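Local structure of haloacid dehalogenase (Pseudomonas aeruginosa, 3UMC) at residues D167-Y172 with P176-G181; D135-A140 with R184-P189; Y201-A206 with L211-I216. The protein probably hydrolyses the carbon-halogen bond of L-2-haloacids, as a member of the haloacid dehalogenase-like hydrolase superfamily. One frame throughout, in Å; residues are numbered along the deposited sequence.

Contact 1: D167-Y172 with P176-G181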
loop_
_atom_site.group_PDB
_atom_site.type_symbol
_atom_site.label_atom_id
_atom_site.label_comp_id
_atom_site.label_asym_id
_atom_site.label_seq_id
_atom_site.Cartn_x
_atom_site.Cartn_y
_atom_site.Cartn_z
ATOM N N ASP A 167 -5.241 -0.630 10.795
ATOM C CA ASP A 167 -5.448 -2.063 10.792
ATOM C C ASP A 167 -4.246 -2.871 10.334
ATOM O O ASP A 167 -4.311 -4.036 10.450
ATOM C CB ASP A 167 -6.730 -2.483 10.061
ATOM C CG ASP A 167 -6.704 -2.267 8.535
ATOM O OD1 ASP A 167 -5.978 -1.388 8.000
ATOM O OD2 ASP A 167 -7.415 -3.040 7.856
ATOM N N LEU A 168 -3.154 -2.285 9.821
ATOM C CA LEU A 168 -1.949 -3.057 9.588
ATOM C C LEU A 168 -1.286 -3.325 10.949
ATOM O O LEU A 168 -0.558 -4.276 11.118
ATOM C CB LEU A 168 -0.907 -2.329 8.708
ATOM C CG LEU A 168 -1.181 -1.889 7.295
ATOM C CD1 LEU A 168 0.143 -1.484 6.568
ATOM C CD2 LEU A 168 -1.952 -2.950 6.550
ATOM N N PHE A 169 -1.508 -2.436 11.903
ATOM C CA PHE A 169 -0.733 -2.410 13.132
ATOM C C PHE A 169 -1.568 -2.786 14.335
ATOM O O PHE A 169 -1.038 -3.038 15.384
ATOM C CB PHE A 169 -0.182 -1.005 13.334
ATOM C CG PHE A 169 0.521 -0.452 12.125
ATOM C CD1 PHE A 169 1.700 -0.997 11.682
ATOM C CD2 PHE A 169 -0.002 0.621 11.437
ATOM C CE1 PHE A 169 2.320 -0.507 10.570
ATOM C CE2 PHE A 169 0.687 1.179 10.346
ATOM C CZ PHE A 169 1.818 0.594 9.897
ATOM N N GLY A 170 -2.877 -2.789 14.214
ATOM C CA GLY A 170 -3.753 -3.043 15.353
ATOM C C GLY A 170 -3.742 -1.946 16.383
ATOM O O GLY A 170 -4.007 -2.223 17.569
ATOM N N HIS A 171 -3.434 -0.699 15.948
ATOM C CA HIS A 171 -3.430 0.470 16.824
ATOM C C HIS A 171 -4.009 1.682 16.082
ATOM O O HIS A 171 -3.848 1.796 14.853
ATOM C CB HIS A 171 -2.007 0.768 17.255
ATOM C CG HIS A 171 -1.487 -0.133 18.333
ATOM N ND1 HIS A 171 -1.641 0.147 19.681
ATOM C CD2 HIS A 171 -0.765 -1.281 18.267
ATOM C CE1 HIS A 171 -1.044 -0.794 20.392
ATOM N NE2 HIS A 171 -0.490 -1.658 19.562
ATOM N N TYR A 172 -4.685 2.577 16.807
ATOM C CA TYR A 172 -5.113 3.867 16.280
ATOM C C TYR A 172 -4.120 4.920 16.715
ATOM O O TYR A 172 -3.553 4.841 17.816
ATOM C CB TYR A 172 -6.508 4.268 16.778
ATOM C CG TYR A 172 -7.582 3.431 16.137
ATOM C CD1 TYR A 172 -7.871 3.600 14.794
ATOM C CD2 TYR A 172 -8.250 2.410 16.842
ATOM C CE1 TYR A 172 -8.798 2.863 14.189
ATOM C CE2 TYR A 172 -9.205 1.636 16.195
ATOM C CZ TYR A 172 -9.465 1.883 14.877
ATOM O OH TYR A 172 -10.372 1.194 14.148
ATOM N N PRO A 176 2.085 4.942 19.430
ATOM C CA PRO A 176 3.347 5.007 18.778
ATOM C C PRO A 176 3.589 3.882 17.768
ATOM O O PRO A 176 4.421 4.034 16.867
ATOM C CB PRO A 176 4.348 4.936 19.911
ATOM C CG PRO A 176 3.610 4.605 21.099
ATOM C CD PRO A 176 2.178 4.846 20.893
ATOM N N GLN A 177 2.902 2.763 17.933
ATOM C CA GLN A 177 3.023 1.644 17.040
ATOM C C GLN A 177 2.703 1.998 15.574
ATOM O O GLN A 177 3.241 1.370 14.652
ATOM C CB GLN A 177 2.135 0.506 17.539
ATOM C CG GLN A 177 2.719 -0.187 18.813
ATOM C CD GLN A 177 2.249 0.446 20.124
ATOM O OE1 GLN A 177 1.693 1.556 20.131
ATOM N NE2 GLN A 177 2.373 -0.320 21.256
ATOM N N VAL A 178 1.846 2.994 15.372
ATOM C CA VAL A 178 1.412 3.384 14.030
ATOM C C VAL A 178 2.578 4.011 13.284
ATOM O O VAL A 178 2.988 3.541 12.219
ATOM C CB VAL A 178 0.181 4.320 14.052
ATOM C CG1 VAL A 178 -0.168 4.783 12.575
ATOM C CG2 VAL A 178 -1.058 3.577 14.720
ATOM N N TYR A 179 3.165 5.031 13.889
ATOM C CA TYR A 179 4.287 5.755 13.298
ATOM C C TYR A 179 5.450 4.849 13.135
ATOM O O TYR A 179 6.145 4.868 12.074
ATOM C CB TYR A 179 4.659 6.981 14.124
ATOM C CG TYR A 179 3.482 7.805 14.539
ATOM C CD1 TYR A 179 2.894 8.707 13.643
ATOM C CD2 TYR A 179 2.866 7.619 15.809
ATOM C CE1 TYR A 179 1.763 9.428 13.995
ATOM C CE2 TYR A 179 1.771 8.347 16.162
ATOM C CZ TYR A 179 1.231 9.294 15.259
ATOM O OH TYR A 179 0.089 10.001 15.588
ATOM N N LEU A 180 5.707 4.040 14.159
ATOM C CA LEU A 180 6.876 3.186 14.118
ATOM C C LEU A 180 6.660 2.098 13.111
ATOM O O LEU A 180 7.579 1.738 12.418
ATOM C CB LEU A 180 7.179 2.550 15.514
ATOM C CG LEU A 180 7.509 3.493 16.651
ATOM C CD1 LEU A 180 7.405 2.737 18.050
ATOM C CD2 LEU A 180 8.813 4.136 16.409
ATOM N N GLY A 181 5.459 1.523 13.057
ATOM C CA GLY A 181 5.181 0.505 12.046
ATOM C C GLY A 181 5.326 1.018 10.601
ATOM O O GLY A 181 5.899 0.336 9.736
#

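Contact 2: D135-A140 with R184-P189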
loop_
_atom_site.group_PDB
_atom_site.type_symbol
_atom_site.label_atom_id
_atom_site.label_comp_id
_atom_site.label_asym_id
_atom_site.label_seq_id
_atom_site.Cartn_x
_atom_site.Cartn_y
_atom_site.Cartn_z
ATOM N N ASP A 135 9.571 13.478 -5.916
ATOM C CA ASP A 135 10.736 13.432 -5.085
ATOM C C ASP A 135 10.615 12.508 -3.851
ATOM O O ASP A 135 11.613 12.190 -3.288
ATOM C CB ASP A 135 11.125 14.871 -4.733
ATOM C CG ASP A 135 11.593 15.665 -6.011
ATOM O OD1 ASP A 135 12.556 15.172 -6.659
ATOM O OD2 ASP A 135 10.931 16.663 -6.420
ATOM N N TYR A 136 9.409 12.014 -3.526
ATOM C CA TYR A 136 9.126 11.359 -2.231
ATOM C C TYR A 136 8.131 10.289 -2.409
ATOM O O TYR A 136 7.252 10.369 -3.294
ATOM C CB TYR A 136 8.554 12.337 -1.201
ATOM C CG TYR A 136 9.369 13.576 -1.022
ATOM C CD1 TYR A 136 10.536 13.550 -0.278
ATOM C CD2 TYR A 136 9.003 14.766 -1.649
ATOM C CE1 TYR A 136 11.323 14.680 -0.140
ATOM C CE2 TYR A 136 9.767 15.903 -1.514
ATOM C CZ TYR A 136 10.943 15.833 -0.784
ATOM O OH TYR A 136 11.711 16.931 -0.651
ATOM N N TRP A 137 8.295 9.227 -1.644
ATOM C CA TRP A 137 7.268 8.249 -1.545
ATOM C C TRP A 137 6.132 8.901 -0.777
ATOM O O TRP A 137 6.348 9.587 0.231
ATOM C CB TRP A 137 7.727 7.020 -0.722
ATOM C CG TRP A 137 8.689 6.126 -1.416
ATOM C CD1 TRP A 137 8.953 6.075 -2.753
ATOM C CD2 TRP A 137 9.503 5.122 -0.811
ATOM N NE1 TRP A 137 9.883 5.094 -3.008
ATOM C CE2 TRP A 137 10.241 4.506 -1.829
ATOM C CE3 TRP A 137 9.641 4.650 0.485
ATOM C CZ2 TRP A 137 11.137 3.471 -1.580
ATOM C CZ3 TRP A 137 10.564 3.647 0.736
ATOM C CH2 TRP A 137 11.280 3.065 -0.294
ATOM N N LEU A 138 4.940 8.601 -1.180
ATOM C CA LEU A 138 3.744 9.111 -0.487
ATOM C C LEU A 138 2.977 7.966 0.093
ATOM O O LEU A 138 2.622 7.007 -0.618
ATOM C CB LEU A 138 2.817 9.895 -1.442
ATOM C CG LEU A 138 3.425 10.948 -2.366
ATOM C CD1 LEU A 138 2.334 11.702 -3.187
ATOM C CD2 LEU A 138 4.368 11.925 -1.584
ATOM N N ALA A 139 2.669 8.060 1.385
ATOM C CA ALA A 139 1.853 7.008 2.015
ATOM C C ALA A 139 0.813 7.569 2.963
ATOM O O ALA A 139 1.047 8.542 3.639
ATOM C CB ALA A 139 2.796 5.992 2.731
ATOM N N ALA A 140 -0.373 6.969 2.946
ATOM C CA ALA A 140 -1.433 7.285 3.826
ATOM C C ALA A 140 -1.087 6.745 5.192
ATOM O O ALA A 140 -0.672 5.597 5.319
ATOM C CB ALA A 140 -2.818 6.629 3.324
ATOM N N ARG A 184 8.891 1.214 9.781
ATOM C CA ARG A 184 9.410 -0.159 9.662
ATOM C C ARG A 184 9.034 -0.679 8.273
ATOM O O ARG A 184 9.860 -1.198 7.559
ATOM C CB ARG A 184 8.826 -1.055 10.801
ATOM C CG ARG A 184 8.838 -2.551 10.468
ATOM C CD ARG A 184 8.546 -3.433 11.676
ATOM N NE ARG A 184 7.218 -3.182 12.168
ATOM C CZ ARG A 184 6.116 -3.670 11.619
ATOM N NH1 ARG A 184 6.213 -4.407 10.539
ATOM N NH2 ARG A 184 4.916 -3.392 12.136
ATOM N N LEU A 185 7.776 -0.536 7.864
ATOM C CA LEU A 185 7.409 -1.060 6.524
ATOM C C LEU A 185 8.096 -0.326 5.348
ATOM O O LEU A 185 8.379 -0.929 4.277
ATOM C CB LEU A 185 5.899 -1.176 6.404
ATOM C CG LEU A 185 5.259 -2.196 7.363
ATOM C CD1 LEU A 185 3.738 -2.054 7.409
ATOM C CD2 LEU A 185 5.680 -3.635 6.867
ATOM N N LEU A 186 8.391 0.959 5.524
ATOM C CA LEU A 186 9.094 1.723 4.501
ATOM C C LEU A 186 10.607 1.480 4.556
ATOM O O LEU A 186 11.342 1.958 3.706
ATOM C CB LEU A 186 8.849 3.224 4.680
ATOM C CG LEU A 186 7.385 3.681 4.417
ATOM C CD1 LEU A 186 7.174 5.195 4.733
ATOM C CD2 LEU A 186 6.878 3.309 3.021
ATOM N N ASP A 187 11.046 0.792 5.611
ATOM C CA ASP A 187 12.439 0.472 5.846
ATOM C C ASP A 187 13.246 1.757 5.943
ATOM O O ASP A 187 14.286 1.889 5.310
ATOM C CB ASP A 187 12.985 -0.439 4.756
ATOM C CG ASP A 187 14.295 -1.271 5.235
ATOM O OD1 ASP A 187 14.424 -1.566 6.453
ATOM O OD2 ASP A 187 15.157 -1.612 4.380
ATOM N N LEU A 188 12.730 2.721 6.717
ATOM C CA LEU A 188 13.405 4.012 6.899
ATOM C C LEU A 188 13.554 4.363 8.360
ATOM O O LEU A 188 12.700 4.054 9.121
ATOM C CB LEU A 188 12.652 5.119 6.178
ATOM C CG LEU A 188 12.621 5.146 4.647
ATOM C CD1 LEU A 188 11.523 6.229 4.229
ATOM C CD2 LEU A 188 13.972 5.450 3.971
ATOM N N PRO A 189 14.686 4.968 8.762
ATOM C CA PRO A 189 14.675 5.531 10.096
ATOM C C PRO A 189 13.668 6.691 10.127
ATOM O O PRO A 189 13.484 7.331 9.117
ATOM C CB PRO A 189 16.115 6.065 10.297
ATOM C CG PRO A 189 16.654 6.303 8.878
ATOM C CD PRO A 189 15.897 5.317 7.987
#

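Contact 3: Y201-A206 with L211-I216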
loop_
_atom_site.group_PDB
_atom_site.type_symbol
_atom_site.label_atom_id
_atom_site.label_comp_id
_atom_site.label_asym_id
_atom_site.label_seq_id
_atom_site.Cartn_x
_atom_site.Cartn_y
_atom_site.Cartn_z
ATOM N N TYR A 201 -2.118 17.207 17.257
ATOM C CA TYR A 201 -1.934 16.047 18.121
ATOM C C TYR A 201 -1.141 14.962 17.387
ATOM O O TYR A 201 -0.344 14.258 17.966
ATOM C CB TYR A 201 -3.282 15.463 18.644
ATOM C CG TYR A 201 -3.809 14.419 17.705
ATOM C CD1 TYR A 201 -3.417 13.095 17.842
ATOM C CD2 TYR A 201 -4.609 14.772 16.584
ATOM C CE1 TYR A 201 -3.845 12.112 16.909
ATOM C CE2 TYR A 201 -5.053 13.809 15.675
ATOM C CZ TYR A 201 -4.660 12.482 15.839
ATOM O OH TYR A 201 -5.046 11.495 14.949
ATOM N N ASP A 202 -1.349 14.862 16.082
ATOM C CA ASP A 202 -0.693 13.862 15.251
ATOM C C ASP A 202 0.776 14.153 15.054
ATOM O O ASP A 202 1.657 13.262 15.078
ATOM C CB ASP A 202 -1.411 13.850 13.879
ATOM C CG ASP A 202 -1.316 12.506 13.144
ATOM O OD1 ASP A 202 -0.769 11.510 13.660
ATOM O OD2 ASP A 202 -1.805 12.477 12.005
ATOM N N LEU A 203 1.042 15.438 14.825
ATOM C CA LEU A 203 2.366 15.922 14.590
ATOM C C LEU A 203 3.192 15.815 15.921
ATOM O O LEU A 203 4.378 15.554 15.917
ATOM C CB LEU A 203 2.253 17.346 14.102
ATOM C CG LEU A 203 1.639 17.552 12.706
ATOM C CD1 LEU A 203 1.684 19.025 12.433
ATOM C CD2 LEU A 203 2.460 16.808 11.597
ATOM N N LYS A 204 2.540 16.057 17.029
ATOM C CA LYS A 204 3.202 16.014 18.348
ATOM C C LYS A 204 3.676 14.579 18.622
ATOM O O LYS A 204 4.845 14.351 19.008
ATOM C CB LYS A 204 2.225 16.540 19.398
ATOM C CG LYS A 204 2.733 16.499 20.902
ATOM C CD LYS A 204 1.567 16.564 21.847
ATOM C CE LYS A 204 1.970 16.430 23.347
ATOM N NZ LYS A 204 3.354 15.834 23.599
ATOM N N ALA A 205 2.791 13.603 18.370
ATOM C CA ALA A 205 3.167 12.190 18.546
ATOM C C ALA A 205 4.306 11.760 17.601
ATOM O O ALA A 205 5.228 11.114 18.035
ATOM C CB ALA A 205 1.951 11.280 18.407
ATOM N N ALA A 206 4.274 12.175 16.323
ATOM C CA ALA A 206 5.317 11.850 15.324
ATOM C C ALA A 206 6.666 12.451 15.705
ATOM O O ALA A 206 7.738 11.815 15.574
ATOM C CB ALA A 206 4.875 12.363 13.867
ATOM N N LEU A 211 10.186 11.647 14.039
ATOM C CA LEU A 211 9.735 12.040 12.668
ATOM C C LEU A 211 9.818 13.558 12.399
ATOM O O LEU A 211 9.661 14.372 13.260
ATOM C CB LEU A 211 8.325 11.491 12.354
ATOM C CG LEU A 211 8.232 9.997 12.034
ATOM C CD1 LEU A 211 8.116 9.148 13.358
ATOM C CD2 LEU A 211 7.027 9.619 11.149
ATOM N N LYS A 212 10.075 13.925 11.151
ATOM C CA LYS A 212 9.923 15.310 10.697
ATOM C C LYS A 212 8.407 15.590 10.600
ATOM O O LYS A 212 7.591 14.631 10.520
ATOM C CB LYS A 212 10.611 15.488 9.369
ATOM C CG LYS A 212 12.155 15.215 9.319
ATOM C CD LYS A 212 12.880 16.003 10.382
ATOM C CE LYS A 212 14.422 15.971 10.123
ATOM N NZ LYS A 212 15.013 14.628 10.424
ATOM N N THR A 213 8.034 16.880 10.633
ATOM C CA THR A 213 6.660 17.302 10.730
ATOM C C THR A 213 6.369 18.477 9.777
ATOM O O THR A 213 7.173 19.453 9.671
ATOM C CB THR A 213 6.339 17.732 12.119
ATOM O OG1 THR A 213 7.386 18.607 12.542
ATOM C CG2 THR A 213 6.317 16.501 13.065
ATOM N N ALA A 214 5.231 18.366 9.090
ATOM C CA ALA A 214 4.691 19.460 8.239
ATOM C C ALA A 214 3.231 19.642 8.550
ATOM O O ALA A 214 2.467 18.684 8.549
ATOM C CB ALA A 214 4.910 19.148 6.755
ATOM N N PHE A 215 2.880 20.858 8.923
ATOM C CA PHE A 215 1.535 21.242 9.312
ATOM C C PHE A 215 0.876 22.058 8.178
ATOM O O PHE A 215 1.428 23.030 7.678
ATOM C CB PHE A 215 1.579 22.123 10.557
ATOM C CG PHE A 215 0.250 22.667 10.970
ATOM C CD1 PHE A 215 -0.670 21.877 11.571
ATOM C CD2 PHE A 215 -0.047 24.017 10.849
ATOM C CE1 PHE A 215 -1.910 22.392 11.957
ATOM C CE2 PHE A 215 -1.262 24.511 11.260
ATOM C CZ PHE A 215 -2.170 23.714 11.798
ATOM N N ILE A 216 -0.334 21.670 7.815
ATOM C CA ILE A 216 -1.174 22.468 6.871
ATOM C C ILE A 216 -2.497 22.728 7.545
ATOM O O ILE A 216 -3.216 21.808 7.779
ATOM C CB ILE A 216 -1.400 21.685 5.596
ATOM C CG1 ILE A 216 -0.040 21.424 4.936
ATOM C CG2 ILE A 216 -2.263 22.470 4.560
ATOM C CD1 ILE A 216 -0.108 20.940 3.470
#

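Contact 1: D167-Y172 with P176-G181
His171 and Gln177 lie flat against each other where the loop after helix 166-169 passes the first turn of helix 176-186. The imidazole and the side-chain amide are 12° from parallel, with Gln177 CD 3.4 Å above the plane of the His171 ring and displaced toward its rim. A bend at chi2 (90°) folds the Gln177 chain so that its amide can stack, while its CB makes a CH-pi contact over the face, 3.9 Å from the centroid of the His171 ring. A hydrogen bond between ND1 and OD2 of Asp175, the residue before Pro176, helps to set the rotation of the His171 imidazole.

Phe169 drives its ring at the backbone of the helix. Carbonyl oxygens of Gln177 and Val178 sit above one face, off toward the rim, and Leu168 CB lies over the centre of the opposite face. Gly181, having no side chain, lets the ring come against the helix backbone, and Phe169 CE1 comes to 3.4 Å from Gly181 C. With CG1 anti to the backbone N (chi1 176°), Val178 meets this segment with both methyls: CG2 lies 3.3 Å from His171 O and CG1 4.3 Å from Phe169 CD2. Gly170, with positive phi, ends the short helix and lets the chain turn between the two aromatic residues. The whole is a short loop joining two consecutive helices in the Rossmann-like core of the HAD fold.

Contact 2: D135-A140 with R184-P189
Trp137 opens strand 137-140 and meets the end of helix 176-186 with the six-membered part of its indole. Ahead of it, Tyr136 makes no contact with the helix; its side chain packs on Ile25 and on Leu250 of helix 243-251, and its carbonyl oxygen is hydrogen-bonded to Arg154 of the second subunit. At Trp137 the chain comes within 9.1 Å of the helix, measured from Trp137 CA to Leu186 CA, so a long side chain has to span the distance. With CG beside the backbone N (chi1 -73°), the indole reaches across and presents an edge. Leu186 O lies near the plane of the ring, 3.5 Å from Trp137 CZ3. Leu186 CD2 is 4.0 Å from Trp137 CE3, the two side chains running antiparallel alongside one another. Leu188 CD1 adds a looser touch, 4.4 Å from Trp137 CZ3. Leu138 then points away from the helix, and Ala139 turns back toward it, but Ala139 CB stays 4.9 Å from Leu186 CD2.

The helix ends in a Schellman motif: Asp187 takes positive phi and two bonds run back into the last turn, one of them from Asp187 N to Arg184 O at 3.0 Å. That turn places Leu186 and Leu188 together against Trp137 and Ala24 of strand 24-27. Leu150 and Asp151 of the second subunit pack on Leu186 and Trp137. No hydrogen bond crosses the contact; it rests mainly on apolar packing and burial, and the aromatic C-H edge facing Leu186 O probably adds a modest electrostatic attraction.

Contact 3: Y201-A206 with L211-I216
Leu203 of helix 200-208 points at strand 212-216, with Ala206 touching Leu211 alongside, in the second half of a beta-alpha-beta unit that starts with strand 193-197, the repeating element of the Rossmann-like HAD core. Helix and strand segments run nearly antiparallel, at 168°, with axes 8.2 Å apart.

Apolar contacts dominate. Leu203 forks over the strand: CD1 rests 3.6 Å from Phe215 CB, near the plane of that ring at its edge, and CD2 lies 4.0 Å from Thr213 CB. The leucine crosses Phe215 at about a right angle and Thr213 obliquely. With OG1 of Thr213 between the backbone N and the carbonyl carbon (chi1 47°), Thr213 CG2 is left anti to the carbonyl carbon and lies 3.6 Å from Leu203 O. One turn on, Ala206 CB meets Leu211 CB at 3.9 Å.

The backbone N of Thr213 has its partner beyond the interface, in a hydrogen bond with Asp237 OD2.

A single hydrogen bond joins the two segments: Leu211 N donates to Ala206 O at 2.9 Å, somewhat bent, the donor tilted 34° from the carbonyl plane.

In the fold
Contacts 1 and 2 share helix 176-186, contact 1 at its beginning and contact 2 at its end, with centres about 14 Å apart. Contact 1 is nested in the chain loop that contact 2 closes; contact 3 follows both. Leu185 joins the first two by packing on Leu168 and Phe169, and both regions also touch the second subunit, so this helix and its neighbours contribute to the dimer. Tyr179 connects contact 1 to contact 3 through a probable hydrogen bond to Asp202 and by packing on Ala205, Ala206 and Leu211. Contacts 2 and 3 do not touch, yet both attach helices to the same parallel sheet, through strands 137-140 and 212-216.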